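Local coordinates for protein racemase, putative (Roseobacter denitrificans, PDB 3TCS) that binds magnesium and a D-alanine molecule in a TIM-barrel domain of the enolase superfamily, and may act as a racemase or hydro-lyase, at residues 70-75 against 90-95; 110-115 against 121-126; 229-234 against 276-281. All coordinates share one frame; numbering follows the deposited sequence.

The three contacts come one after another along the chain and illustrate how an enolase-superfamily subunit divides its labour. Contact 1 joins the ends of helices 58-73 and 81-91, and contact 2 folds the short helix 123-126 against helix 98-119; all four segments belong to the N-terminal family region. Their centres lie about 23 Å apart, yet they meet where M73 CE packs against I111 CD1 at 4.2 Å. Contact 3 spans barrel strands 229-231 and 276-277, which strand 252-255 separates, its centre about 30 Å from that of contact 1 and about 26 Å from that of contact 2. Contacts 1 and 2 thus join N-terminal helices, while contact 3 lies at the magnesium site inside the barrel.

Contact 1 (70-75 against 90-95); sequences APWMLG and EREHKF
The backbones of W72 and R91 stand well apart, 7.9 Å between their CA atoms, where helix 58-73 nears its end and helix 81-91 gives way to a type I turn from E92 to F95, in the N-terminal region of this mandelate racemase/muconate lactonizing enzyme relative. In W72, CG stands anti to the carbonyl carbon (chi1 -50°), which turns one face of the ring to R91. R91 CB sits over the five-membered ring in a CH-pi contact, 3.8 Å from its centroid, and the chain then runs out across the six-membered ring, R91 CD 3.8 Å from W72 CZ3. At the ring edge W72 NE1 donates to E92 OE2 over 2.8 Å, nearly straight at 162° and close to the indole plane, engaging the anti lone pair. The other oxygen, E92 OE1, is hydrogen-bonded to Q68 NE2. A leucine in place of W72 would probably leave E92 OE2 without its indole donor and the methylenes of R91 without a flat surface to lie on. Within the turn, at the subunit interface, K94 forms a salt bridge with E257 of the second subunit. Indole N-H and ring face thus serve separate needs: one steadies a carboxylate, the other covers an arginine's hydrocarbon chain.

Contact 2 (110-115 against 121-126); sequences AIWDLR and KPVAEV
W112 and V123 bring helix 98-119 and the short helix 123-126 together, their CA atoms 6.4 Å apart, and the indole of W112 can be followed outward as the line along which the two pack. At its root W112 CB lies 4.2 Å from V123 CG1. The other methyl, V123 CG2, turns to the backbone instead and rests 3.6 Å from W112 O, so one valine straddles the base of the tryptophan. This division follows from the valine torsion, with CG1 anti to its backbone N (chi1 173°) and CG2 anti to the carbonyl carbon. Farther out, the six-membered ring of W112 meets V126, one helical turn beyond V123. V126 CG1 comes at the ring edge, near its plane, 3.7 Å from W112 CZ3 and 4.1 Å from W112 CE3. R115, one turn along the same helix as W112, lays NH1 3.3 Å above the indole plane, offset toward the rim. On the pyrrole side, W112 NE1 has a weak hydrogen bond to D108. No hydrogen bond crosses between the two segments; they are joined by apolar surfaces. D113, beside the tryptophan, directs its carboxylate elsewhere, to the backbone N-H groups of W50 and W369 and to K117. Around this pair, helix 81-91 contributes L81 against W112, helix 287-300 brings I287 and C288 to the same indole, and H320 of helix 314-322 packs on V123, so that the N-terminal region is seated directly against helices of the barrel domain.

Contact 3 (229-234 against 276-281); sequences HFEEPC and IVQPDI. With MG (magnesium ion), chain J; DAL (D-alanine), chain L.
The imidazole of H229 meets its neighbours at the edge: the carboxylate of E231 and the amide of Q278 both lie near its plane, while the amide plane itself is turned 69° from the ring. H229 NE2 donates to E231 OE1 over 2.9 Å in an almost straight bond (172°), approaching the anti side of that oxygen and 20° out of the carboxylate plane. The Q278 amide is set steeply across the carboxylate; which of its ends is oxygen is doubtful. E231 reaches this place with CG anti to its backbone N and an extended chain, rising from the end of a barrel strand. In the enolase superfamily, metal-binding acids are carried at the C-terminal ends of successive barrel strands, and here D205, E231 and E257 follow that pattern. E231 OE2 binds the magnesium ion at 2.0 Å, and D-alanine chelates the same ion through its N at 2.4 Å and its O at 2.0 Å. A water 2.1 Å from the magnesium is hydrogen-bonded to E232 OE1. H229 therefore stands in the second shell of the metal, and K167 forms a salt bridge with E231 OE1, the oxygen that H229 also grips.

Contact 1 (70-75 against 90-95)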
loop_
_atom_site.group_PDB
_atom_site.type_symbol
_atom_site.label_atom_id
_atom_site.label_comp_id
_atom_site.label_asym_id
_atom_site.label_seq_id
_atom_site.Cartn_x
_atom_site.Cartn_y
_atom_site.Cartn_z
ATOM N N ALA B 70 -1.372 -15.765 -6.722
ATOM C CA ALA B 70 -1.547 -17.065 -7.366
ATOM C C ALA B 70 -2.750 -17.873 -6.874
ATOM O O ALA B 70 -3.476 -18.470 -7.674
ATOM C CB ALA B 70 -0.272 -17.892 -7.212
ATOM N N PRO B 71 -2.984 -17.906 -5.553
ATOM C CA PRO B 71 -4.124 -18.674 -5.040
ATOM C C PRO B 71 -5.479 -18.268 -5.614
ATOM O O PRO B 71 -6.384 -19.095 -5.734
ATOM C CB PRO B 71 -4.047 -18.437 -3.535
ATOM C CG PRO B 71 -2.583 -18.251 -3.302
ATOM C CD PRO B 71 -2.194 -17.349 -4.442
ATOM N N TRP B 72 -5.621 -16.998 -5.978
ATOM C CA TRP B 72 -6.888 -16.510 -6.513
ATOM C C TRP B 72 -6.988 -16.572 -8.029
ATOM O O TRP B 72 -8.081 -16.448 -8.587
ATOM C CB TRP B 72 -7.120 -15.071 -6.053
ATOM C CG TRP B 72 -6.945 -14.907 -4.584
ATOM C CD1 TRP B 72 -5.992 -14.168 -3.950
ATOM C CD2 TRP B 72 -7.715 -15.540 -3.556
ATOM N NE1 TRP B 72 -6.113 -14.306 -2.588
ATOM C CE2 TRP B 72 -7.164 -15.144 -2.319
ATOM C CE3 TRP B 72 -8.815 -16.406 -3.561
ATOM C CZ2 TRP B 72 -7.676 -15.583 -1.094
ATOM C CZ3 TRP B 72 -9.325 -16.845 -2.342
ATOM C CH2 TRP B 72 -8.753 -16.432 -1.126
ATOM N N MET B 73 -5.857 -16.774 -8.698
ATOM C CA MET B 73 -5.842 -16.813 -10.156
ATOM C C MET B 73 -5.706 -18.199 -10.770
ATOM O O MET B 73 -6.186 -18.437 -11.882
ATOM C CB MET B 73 -4.736 -15.898 -10.681
ATOM C CG MET B 73 -4.946 -14.446 -10.286
ATOM S SD MET B 73 -3.763 -13.316 -11.013
ATOM C CE MET B 73 -4.502 -13.055 -12.630
ATOM N N LEU B 74 -5.058 -19.111 -10.055
ATOM C CA LEU B 74 -4.886 -20.468 -10.557
ATOM C C LEU B 74 -6.228 -21.147 -10.791
ATOM O O LEU B 74 -7.131 -21.062 -9.957
ATOM C CB LEU B 74 -4.059 -21.300 -9.573
ATOM C CG LEU B 74 -2.556 -21.023 -9.532
ATOM C CD1 LEU B 74 -1.917 -21.876 -8.449
ATOM C CD2 LEU B 74 -1.938 -21.335 -10.892
ATOM N N GLY B 75 -6.355 -21.815 -11.936
ATOM C CA GLY B 75 -7.586 -22.516 -12.258
ATOM C C GLY B 75 -8.727 -21.649 -12.767
ATOM O O GLY B 75 -9.780 -22.163 -13.145
ATOM N N GLU B 90 -9.834 -7.678 -3.927
ATOM C CA GLU B 90 -10.936 -7.773 -2.977
ATOM C C GLU B 90 -10.666 -8.875 -1.960
ATOM O O GLU B 90 -10.926 -8.706 -0.769
ATOM C CB GLU B 90 -12.244 -8.013 -3.725
ATOM C CG GLU B 90 -12.759 -6.745 -4.386
ATOM C CD GLU B 90 -13.802 -7.009 -5.452
ATOM O OE1 GLU B 90 -14.663 -7.886 -5.240
ATOM O OE2 GLU B 90 -13.765 -6.324 -6.498
ATOM N N ARG B 91 -10.124 -9.998 -2.418
ATOM C CA ARG B 91 -9.804 -11.098 -1.510
ATOM C C ARG B 91 -8.672 -10.678 -0.571
ATOM O O ARG B 91 -8.567 -11.161 0.558
ATOM C CB ARG B 91 -9.366 -12.331 -2.296
ATOM C CG ARG B 91 -10.460 -12.966 -3.123
ATOM C CD ARG B 91 -11.468 -13.712 -2.256
ATOM N NE ARG B 91 -12.475 -14.359 -3.087
ATOM C CZ ARG B 91 -13.489 -13.725 -3.668
ATOM N NH1 ARG B 91 -13.646 -12.414 -3.499
ATOM N NH2 ARG B 91 -14.328 -14.399 -4.447
ATOM N N GLU B 92 -7.818 -9.779 -1.048
ATOM C CA GLU B 92 -6.692 -9.305 -0.248
ATOM C C GLU B 92 -6.914 -7.845 0.137
ATOM O O GLU B 92 -5.968 -7.055 0.166
ATOM C CB GLU B 92 -5.392 -9.427 -1.052
ATOM C CG GLU B 92 -5.027 -10.848 -1.492
ATOM C CD GLU B 92 -4.717 -11.768 -0.326
ATOM O OE1 GLU B 92 -4.202 -11.276 0.701
ATOM O OE2 GLU B 92 -4.975 -12.987 -0.440
ATOM N N HIS B 93 -8.163 -7.497 0.443
ATOM C CA HIS B 93 -8.516 -6.119 0.784
ATOM C C HIS B 93 -7.835 -5.564 2.034
ATOM O O HIS B 93 -7.837 -4.350 2.259
ATOM C CB HIS B 93 -10.039 -5.983 0.917
ATOM C CG HIS B 93 -10.612 -6.697 2.100
ATOM N ND1 HIS B 93 -11.135 -6.031 3.189
ATOM C CD2 HIS B 93 -10.748 -8.017 2.366
ATOM C CE1 HIS B 93 -11.572 -6.911 4.072
ATOM N NE2 HIS B 93 -11.349 -8.123 3.598
ATOM N N LYS B 94 -7.255 -6.445 2.843
ATOM C CA LYS B 94 -6.556 -6.027 4.056
ATOM C C LYS B 94 -5.130 -5.625 3.699
ATOM O O LYS B 94 -4.360 -5.193 4.556
ATOM C CB LYS B 94 -6.503 -7.180 5.062
ATOM C CG LYS B 94 -7.853 -7.604 5.624
ATOM C CD LYS B 94 -8.361 -6.613 6.655
ATOM C CE LYS B 94 -9.580 -7.168 7.385
ATOM N NZ LYS B 94 -9.997 -6.276 8.502
ATOM N N PHE B 95 -4.782 -5.774 2.425
ATOM C CA PHE B 95 -3.435 -5.449 1.970
ATOM C C PHE B 95 -3.400 -4.405 0.865
ATOM O O PHE B 95 -2.889 -4.653 -0.229
ATOM C CB PHE B 95 -2.725 -6.726 1.506
ATOM C CG PHE B 95 -2.400 -7.672 2.626
ATOM C CD1 PHE B 95 -1.186 -7.585 3.293
ATOM C CD2 PHE B 95 -3.326 -8.623 3.041
ATOM C CE1 PHE B 95 -0.896 -8.429 4.358
ATOM C CE2 PHE B 95 -3.049 -9.474 4.107
ATOM C CZ PHE B 95 -1.831 -9.375 4.767
#

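Contact 2 (110-115 against 121-126)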
loop_
_atom_site.group_PDB
_atom_site.type_symbol
_atom_site.label_atom_id
_atom_site.label_comp_id
_atom_site.label_asym_id
_atom_site.label_seq_id
_atom_site.Cartn_x
_atom_site.Cartn_y
_atom_site.Cartn_z
ATOM N N ALA B 110 2.577 -11.370 -17.934
ATOM C CA ALA B 110 2.875 -12.693 -18.492
ATOM C C ALA B 110 1.673 -13.168 -19.315
ATOM O O ALA B 110 1.821 -13.832 -20.345
ATOM C CB ALA B 110 3.171 -13.693 -17.367
ATOM N N ILE B 111 0.477 -12.818 -18.853
ATOM C CA ILE B 111 -0.742 -13.194 -19.551
ATOM C C ILE B 111 -0.819 -12.461 -20.889
ATOM O O ILE B 111 -1.228 -13.040 -21.888
ATOM C CB ILE B 111 -1.988 -12.898 -18.672
ATOM C CG1 ILE B 111 -2.035 -13.907 -17.521
ATOM C CG2 ILE B 111 -3.261 -12.946 -19.503
ATOM C CD1 ILE B 111 -3.153 -13.669 -16.522
ATOM N N TRP B 112 -0.410 -11.195 -20.932
ATOM C CA TRP B 112 -0.452 -10.480 -22.206
ATOM C C TRP B 112 0.543 -11.073 -23.202
ATOM O O TRP B 112 0.261 -11.151 -24.395
ATOM C CB TRP B 112 -0.200 -8.982 -22.004
ATOM C CG TRP B 112 -1.407 -8.292 -21.443
ATOM C CD1 TRP B 112 -1.630 -7.951 -20.140
ATOM C CD2 TRP B 112 -2.590 -7.922 -22.164
ATOM N NE1 TRP B 112 -2.882 -7.391 -20.005
ATOM C CE2 TRP B 112 -3.490 -7.360 -21.232
ATOM C CE3 TRP B 112 -2.975 -8.010 -23.511
ATOM C CZ2 TRP B 112 -4.756 -6.886 -21.603
ATOM C CZ3 TRP B 112 -4.237 -7.540 -23.879
ATOM C CH2 TRP B 112 -5.109 -6.984 -22.926
ATOM N N ASP B 113 1.703 -11.501 -22.710
ATOM C CA ASP B 113 2.705 -12.122 -23.568
ATOM C C ASP B 113 2.112 -13.416 -24.130
ATOM O O ASP B 113 2.267 -13.728 -25.315
ATOM C CB ASP B 113 3.958 -12.441 -22.755
ATOM C CG ASP B 113 5.077 -13.005 -23.606
ATOM O OD1 ASP B 113 5.462 -12.334 -24.582
ATOM O OD2 ASP B 113 5.571 -14.112 -23.299
ATOM N N LEU B 114 1.433 -14.169 -23.268
ATOM C CA LEU B 114 0.814 -15.427 -23.674
ATOM C C LEU B 114 -0.211 -15.186 -24.778
ATOM O O LEU B 114 -0.256 -15.920 -25.759
ATOM C CB LEU B 114 0.131 -16.097 -22.474
ATOM C CG LEU B 114 -0.772 -17.312 -22.738
ATOM C CD1 LEU B 114 0.012 -18.421 -23.406
ATOM C CD2 LEU B 114 -1.349 -17.804 -21.426
ATOM N N ARG B 115 -1.027 -14.152 -24.615
ATOM C CA ARG B 115 -2.048 -13.823 -25.606
ATOM C C ARG B 115 -1.413 -13.450 -26.937
ATOM O O ARG B 115 -1.850 -13.905 -27.993
ATOM C CB ARG B 115 -2.921 -12.670 -25.103
ATOM C CG ARG B 115 -3.878 -13.056 -23.976
ATOM C CD ARG B 115 -4.516 -11.821 -23.333
ATOM N NE ARG B 115 -5.591 -12.176 -22.404
ATOM C CZ ARG B 115 -6.282 -11.296 -21.685
ATOM N NH1 ARG B 115 -6.011 -10.001 -21.777
ATOM N NH2 ARG B 115 -7.256 -11.708 -20.882
ATOM N N LYS B 121 0.953 -12.173 -32.497
ATOM C CA LYS B 121 0.997 -10.715 -32.601
ATOM C C LYS B 121 1.730 -10.066 -31.442
ATOM O O LYS B 121 1.751 -10.602 -30.334
ATOM C CB LYS B 121 -0.419 -10.143 -32.598
ATOM C CG LYS B 121 -1.356 -10.686 -33.651
ATOM C CD LYS B 121 -2.753 -10.161 -33.383
ATOM C CE LYS B 121 -3.751 -10.668 -34.400
ATOM N NZ LYS B 121 -5.119 -10.207 -34.035
ATOM N N PRO B 122 2.357 -8.902 -31.683
ATOM C CA PRO B 122 3.051 -8.243 -30.574
ATOM C C PRO B 122 1.934 -7.738 -29.660
ATOM O O PRO B 122 0.812 -7.514 -30.123
ATOM C CB PRO B 122 3.803 -7.101 -31.261
ATOM C CG PRO B 122 2.938 -6.789 -32.458
ATOM C CD PRO B 122 2.540 -8.162 -32.945
ATOM N N VAL B 123 2.217 -7.580 -28.373
ATOM C CA VAL B 123 1.193 -7.108 -27.444
ATOM C C VAL B 123 0.563 -5.796 -27.917
ATOM O O VAL B 123 -0.647 -5.601 -27.784
ATOM C CB VAL B 123 1.775 -6.935 -26.022
ATOM C CG1 VAL B 123 0.751 -6.275 -25.098
ATOM C CG2 VAL B 123 2.159 -8.304 -25.466
ATOM N N ALA B 124 1.378 -4.910 -28.483
ATOM C CA ALA B 124 0.886 -3.625 -28.978
ATOM C C ALA B 124 -0.302 -3.816 -29.916
ATOM O O ALA B 124 -1.247 -3.030 -29.893
ATOM C CB ALA B 124 1.999 -2.875 -29.700
ATOM N N GLU B 125 -0.245 -4.851 -30.750
ATOM C CA GLU B 125 -1.336 -5.133 -31.678
ATOM C C GLU B 125 -2.536 -5.731 -30.952
ATOM O O GLU B 125 -3.682 -5.422 -31.275
ATOM C CB GLU B 125 -0.871 -6.081 -32.787
ATOM C CG GLU B 125 -0.152 -5.360 -33.921
ATOM C CD GLU B 125 0.268 -6.288 -35.044
ATOM O OE1 GLU B 125 -0.205 -7.443 -35.078
ATOM O OE2 GLU B 125 1.071 -5.854 -35.902
ATOM N N VAL B 126 -2.273 -6.583 -29.968
ATOM C CA VAL B 126 -3.359 -7.195 -29.207
ATOM C C VAL B 126 -4.145 -6.079 -28.520
ATOM O O VAL B 126 -5.360 -6.163 -28.362
ATOM C CB VAL B 126 -2.816 -8.169 -28.137
ATOM C CG1 VAL B 126 -3.969 -8.787 -27.363
ATOM C CG2 VAL B 126 -1.988 -9.260 -28.797
#

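Contact 3 (229-234 against 276-281)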
loop_
_atom_site.group_PDB
_atom_site.type_symbol
_atom_site.label_atom_id
_atom_site.label_comp_id
_atom_site.label_asym_id
_atom_site.label_seq_id
_atom_site.Cartn_x
_atom_site.Cartn_y
_atom_site.Cartn_z
ATOM N N HIS B 229 8.302 20.389 -19.238
ATOM C CA HIS B 229 7.796 19.317 -18.386
ATOM C C HIS B 229 8.375 19.436 -16.969
ATOM O O HIS B 229 9.583 19.365 -16.785
ATOM C CB HIS B 229 8.205 18.011 -19.089
ATOM C CG HIS B 229 7.857 16.752 -18.363
ATOM N ND1 HIS B 229 7.059 15.779 -18.924
ATOM C CD2 HIS B 229 8.322 16.231 -17.203
ATOM C CE1 HIS B 229 7.057 14.711 -18.149
ATOM N NE2 HIS B 229 7.817 14.957 -17.098
ATOM N N PHE B 230 7.503 19.646 -15.983
ATOM C CA PHE B 230 7.899 19.792 -14.577
ATOM C C PHE B 230 7.248 18.646 -13.802
ATOM O O PHE B 230 6.061 18.697 -13.458
ATOM C CB PHE B 230 7.422 21.156 -14.051
ATOM C CG PHE B 230 7.963 21.524 -12.688
ATOM C CD1 PHE B 230 8.954 20.764 -12.074
ATOM C CD2 PHE B 230 7.491 22.658 -12.036
ATOM C CE1 PHE B 230 9.468 21.131 -10.825
ATOM C CE2 PHE B 230 7.993 23.037 -10.792
ATOM C CZ PHE B 230 8.983 22.274 -10.185
ATOM N N GLU B 231 8.040 17.618 -13.518
ATOM C CA GLU B 231 7.531 16.427 -12.851
ATOM C C GLU B 231 7.618 16.360 -11.331
ATOM O O GLU B 231 8.643 16.701 -10.732
ATOM C CB GLU B 231 8.223 15.197 -13.446
ATOM C CG GLU B 231 7.606 13.862 -13.054
ATOM C CD GLU B 231 8.154 12.718 -13.895
ATOM O OE1 GLU B 231 8.525 12.971 -15.059
ATOM O OE2 GLU B 231 8.192 11.569 -13.406
ATOM N N GLU B 232 6.520 15.899 -10.732
ATOM C CA GLU B 232 6.397 15.706 -9.288
ATOM C C GLU B 232 7.024 16.832 -8.470
ATOM O O GLU B 232 7.955 16.614 -7.687
ATOM C CB GLU B 232 7.029 14.363 -8.914
ATOM C CG GLU B 232 6.520 13.767 -7.618
ATOM C CD GLU B 232 7.059 12.364 -7.389
ATOM O OE1 GLU B 232 6.869 11.512 -8.280
ATOM O OE2 GLU B 232 7.668 12.116 -6.327
ATOM N N PRO B 233 6.513 18.059 -8.634
ATOM C CA PRO B 233 7.054 19.200 -7.895
ATOM C C PRO B 233 6.911 19.092 -6.379
ATOM O O PRO B 233 7.819 19.477 -5.641
ATOM C CB PRO B 233 6.273 20.381 -8.464
ATOM C CG PRO B 233 4.957 19.770 -8.840
ATOM C CD PRO B 233 5.381 18.468 -9.482
ATOM N N CYS B 234 5.772 18.566 -5.928
ATOM C CA CYS B 234 5.492 18.434 -4.498
ATOM C C CYS B 234 5.284 16.987 -4.073
ATOM O O CYS B 234 5.126 16.100 -4.916
ATOM C CB CYS B 234 4.227 19.225 -4.146
ATOM S SG CYS B 234 4.217 20.941 -4.703
ATOM N N ILE B 276 -0.379 16.025 -17.151
ATOM C CA ILE B 276 -0.008 14.769 -17.801
ATOM C C ILE B 276 0.070 13.697 -16.719
ATOM O O ILE B 276 0.666 13.926 -15.667
ATOM C CB ILE B 276 1.385 14.881 -18.479
ATOM C CG1 ILE B 276 1.383 16.029 -19.495
ATOM C CG2 ILE B 276 1.753 13.555 -19.141
ATOM C CD1 ILE B 276 2.717 16.269 -20.171
ATOM N N VAL B 277 -0.544 12.542 -16.964
ATOM C CA VAL B 277 -0.516 11.451 -15.990
ATOM C C VAL B 277 0.638 10.522 -16.327
ATOM O O VAL B 277 0.930 10.294 -17.502
ATOM C CB VAL B 277 -1.846 10.669 -15.987
ATOM C CG1 VAL B 277 -2.972 11.584 -15.515
ATOM C CG2 VAL B 277 -2.144 10.138 -17.372
ATOM N N GLN B 278 1.285 9.986 -15.296
ATOM C CA GLN B 278 2.449 9.130 -15.484
ATOM C C GLN B 278 2.450 7.824 -14.716
ATOM O O GLN B 278 3.295 7.600 -13.849
ATOM C CB GLN B 278 3.707 9.911 -15.119
ATOM C CG GLN B 278 3.870 11.190 -15.907
ATOM C CD GLN B 278 5.192 11.857 -15.614
ATOM O OE1 GLN B 278 5.377 12.450 -14.549
ATOM N NE2 GLN B 278 6.130 11.746 -16.549
ATOM N N PRO B 279 1.508 6.932 -15.028
ATOM C CA PRO B 279 1.469 5.653 -14.322
ATOM C C PRO B 279 2.686 4.796 -14.672
ATOM O O PRO B 279 3.267 4.948 -15.750
ATOM C CB PRO B 279 0.177 5.024 -14.833
ATOM C CG PRO B 279 0.115 5.521 -16.254
ATOM C CD PRO B 279 0.500 6.982 -16.101
ATOM N N ASP B 280 3.087 3.929 -13.745
ATOM C CA ASP B 280 4.174 2.988 -13.999
ATOM C C ASP B 280 3.402 1.673 -14.116
ATOM O O ASP B 280 2.727 1.258 -13.178
ATOM C CB ASP B 280 5.163 2.934 -12.825
ATOM C CG ASP B 280 6.257 1.882 -13.031
ATOM O OD1 ASP B 280 5.942 0.678 -12.964
ATOM O OD2 ASP B 280 7.426 2.257 -13.269
ATOM N N ILE B 281 3.479 1.042 -15.281
ATOM C CA ILE B 281 2.751 -0.195 -15.531
ATOM C C ILE B 281 2.880 -1.264 -14.453
ATOM O O ILE B 281 1.901 -1.942 -14.119
ATOM C CB ILE B 281 3.174 -0.805 -16.883
ATOM C CG1 ILE B 281 2.711 0.112 -18.021
ATOM C CG2 ILE B 281 2.597 -2.213 -17.035
ATOM C CD1 ILE B 281 3.302 -0.240 -19.372
HETATM MG MG MG J . 9.401 10.865 -11.955
HETATM N N DAL L . 10.401 9.589 -13.678
HETATM C CA DAL L . 11.671 9.433 -12.945
HETATM C CB DAL L . 12.465 8.257 -13.494
HETATM C C DAL L . 11.390 9.199 -11.499
HETATM O O DAL L . 10.794 10.010 -10.867
HETATM O O HOH W 1 8.907 11.811 -10.146
#